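Local coordinates for uracil-DNA glycosylase (Sulfolobus tokodaii str. 7, PDB 4ZBY), which belongs to the uracil-DNA glycosylase superfamily and carries an iron-sulfur cluster and a bound uracil in an alpha/beta fold, at residues A[118-123]-A[127-132]. Residues are numbered along the deposited sequence; the frame is centred on the assembly and turned at random.
Sequences IVTLGR and KYIFSK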
loop_
_atom_site.group_PDB
_atom_site.type_symbol
_atom_site.label_atom_id
_atom_site.label_comp_id
_atom_site.label_asym_id
_atom_site.label_seq_id
_atom_site.Cartn_x
_atom_site.Cartn_y
_atom_site.Cartn_z
ATOM N N ILE A 118 -0.155 2.937 8.526
ATOM C CA ILE A 118 -0.034 2.707 7.094
ATOM C C ILE A 118 1.385 2.267 6.793
ATOM O O ILE A 118 2.333 2.990 7.087
ATOM C CB ILE A 118 -0.357 3.952 6.262
ATOM C CG1 ILE A 118 -1.829 4.339 6.432
ATOM C CG2 ILE A 118 -0.068 3.678 4.789
ATOM C CD1 ILE A 118 -2.163 5.728 5.886
ATOM N N VAL A 119 1.529 1.075 6.224
ATOM C CA VAL A 119 2.843 0.612 5.775
ATOM C C VAL A 119 2.983 0.949 4.295
ATOM O O VAL A 119 2.204 0.445 3.480
ATOM C CB VAL A 119 2.992 -0.907 5.989
ATOM C CG1 VAL A 119 4.347 -1.394 5.531
ATOM C CG2 VAL A 119 2.755 -1.245 7.461
ATOM N N THR A 120 3.928 1.831 3.965
ATOM C CA THR A 120 4.094 2.239 2.568
ATOM C C THR A 120 5.234 1.416 2.004
ATOM O O THR A 120 6.414 1.593 2.337
ATOM C CB THR A 120 4.341 3.762 2.378
ATOM O OG1 THR A 120 5.429 4.191 3.188
ATOM C CG2 THR A 120 3.118 4.580 2.797
ATOM N N LEU A 121 4.845 0.497 1.133
ATOM C CA LEU A 121 5.756 -0.466 0.539
ATOM C C LEU A 121 6.378 0.131 -0.710
ATOM O O LEU A 121 5.748 0.152 -1.776
ATOM C CB LEU A 121 5.004 -1.769 0.182
ATOM C CG LEU A 121 4.268 -2.497 1.318
ATOM C CD1 LEU A 121 3.291 -3.532 0.716
ATOM C CD2 LEU A 121 5.286 -3.160 2.256
ATOM N N GLY A 122 7.605 0.628 -0.572
ATOM C CA GLY A 122 8.362 1.105 -1.726
ATOM C C GLY A 122 8.299 2.614 -1.903
ATOM O O GLY A 122 7.559 3.308 -1.188
ATOM N N ARG A 123 9.035 3.114 -2.894
ATOM C CA ARG A 123 9.249 4.542 -3.018
ATOM C C ARG A 123 8.042 5.312 -3.510
ATOM O O ARG A 123 7.886 6.476 -3.174
ATOM C CB ARG A 123 10.435 4.828 -3.955
ATOM C CG ARG A 123 10.261 4.328 -5.403
ATOM C CD ARG A 123 11.525 4.622 -6.197
ATOM N NE ARG A 123 11.452 4.235 -7.616
ATOM C CZ ARG A 123 11.133 5.067 -8.610
ATOM N NH1 ARG A 123 10.817 6.332 -8.357
ATOM N NH2 ARG A 123 11.147 4.642 -9.873
ATOM N N LYS A 127 6.545 8.113 -1.189
ATOM C CA LYS A 127 6.585 9.486 -1.655
ATOM C C LYS A 127 5.195 10.125 -1.694
ATOM O O LYS A 127 5.039 11.298 -1.310
ATOM C CB LYS A 127 7.247 9.545 -3.040
ATOM C CG LYS A 127 7.411 10.941 -3.611
ATOM C CD LYS A 127 8.168 10.864 -4.937
ATOM C CE LYS A 127 8.766 12.210 -5.330
ATOM N NZ LYS A 127 7.698 13.220 -5.551
ATOM N N TYR A 128 4.190 9.368 -2.135
ATOM C CA TYR A 128 2.832 9.896 -2.212
ATOM C C TYR A 128 2.307 10.259 -0.817
ATOM O O TYR A 128 1.828 11.374 -0.581
ATOM C CB TYR A 128 1.848 8.889 -2.878
ATOM C CG TYR A 128 0.464 9.489 -2.835
ATOM C CD1 TYR A 128 -0.471 9.089 -1.892
ATOM C CD2 TYR A 128 0.138 10.549 -3.673
ATOM C CE1 TYR A 128 -1.712 9.719 -1.808
ATOM C CE2 TYR A 128 -1.088 11.172 -3.599
ATOM C CZ TYR A 128 -2.009 10.756 -2.665
ATOM O OH TYR A 128 -3.230 11.393 -2.622
ATOM N N ILE A 129 2.396 9.310 0.105
ATOM C CA ILE A 129 1.849 9.531 1.445
ATOM C C ILE A 129 2.643 10.633 2.150
ATOM O O ILE A 129 2.048 11.480 2.806
ATOM C CB ILE A 129 1.833 8.233 2.301
ATOM C CG1 ILE A 129 0.821 7.227 1.725
ATOM C CG2 ILE A 129 1.525 8.564 3.779
ATOM C CD1 ILE A 129 -0.628 7.697 1.722
ATOM N N PHE A 130 3.968 10.667 1.969
ATOM C CA PHE A 130 4.758 11.763 2.547
ATOM C C PHE A 130 4.289 13.114 2.032
ATOM O O PHE A 130 4.329 14.108 2.767
ATOM C CB PHE A 130 6.254 11.582 2.259
ATOM C CG PHE A 130 6.968 10.759 3.289
ATOM C CD1 PHE A 130 8.263 11.078 3.668
ATOM C CD2 PHE A 130 6.341 9.679 3.895
ATOM C CE1 PHE A 130 8.922 10.312 4.630
ATOM C CE2 PHE A 130 6.985 8.912 4.850
ATOM C CZ PHE A 130 8.273 9.233 5.229
ATOM N N SER A 131 3.842 13.164 0.776
ATOM C CA SER A 131 3.359 14.425 0.221
ATOM C C SER A 131 2.045 14.863 0.874
ATOM O O SER A 131 1.856 16.057 1.133
ATOM C CB SER A 131 3.211 14.346 -1.315
ATOM O OG SER A 131 2.058 13.596 -1.714
ATOM N N LYS A 132 1.176 13.909 1.189
ATOM C CA LYS A 132 -0.058 14.206 1.913
ATOM C C LYS A 132 0.231 14.634 3.356
ATOM O O LYS A 132 -0.472 15.477 3.909
ATOM C CB LYS A 132 -1.000 12.996 1.911
ATOM C CG LYS A 132 -1.532 12.605 0.547
ATOM C CD LYS A 132 -2.385 13.715 -0.071
ATOM C CE LYS A 132 -1.751 14.256 -1.342
ATOM N NZ LYS A 132 -2.762 14.823 -2.292
#
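Thr120 and Ile129 face each other with their CA atoms 7.7 Å apart, and the backbone N of Lys127 bonds to Arg123 O at 2.9 Å, where strand 117-121 passes through Gly122 into helix 123-133 and the chain folds back on itself. This is the first-turn i to i+4 bond of the helix; its N-H points well at the acceptor (159°), while the donor stands above the carbonyl plane of Arg123. Lys127 CB also lies 3.1 Å from Arg123 O, and from there its side chain runs outward. Gly122 is the N-cap residue.

The unit is a beta-alpha connection of the alpha/beta/alpha sandwich of the superfamily: strand 117-121 lies inside the mixed sheet, parallel to neighbours 37-41 and 155-162, and helix 123-133 packs over one face.

Deeper in, the touch is aliphatic: Thr120 CG2 meets the CB-CG1 bond of Ile129, 3.7 Å from CG1 and 3.9 Å from CB, the two side chains slanting across one another. At chi1 53° Thr120 OG1 lies between the backbone N and the carbonyl carbon and CG2 is anti to the carbonyl carbon, which puts the methyl against Ile129. The hydroxyl is hydrogen-bonded to Thr126 OG1, which also bonds Gly122 O, so the strand end and the first helical turn are tied together close to the methyl contact. Ile129 reaches on to Ile110 of helix 96-113, which Ile118 also touches, and Tyr128 hydrogen-bonds Asp107 on that helix. At the strand's C-terminal end the backbone N of Arg123 binds a sulfonate oxygen of a MES molecule, probably from the crystallisation liquor, with uracil about 10 Å from the Arg123 side chain.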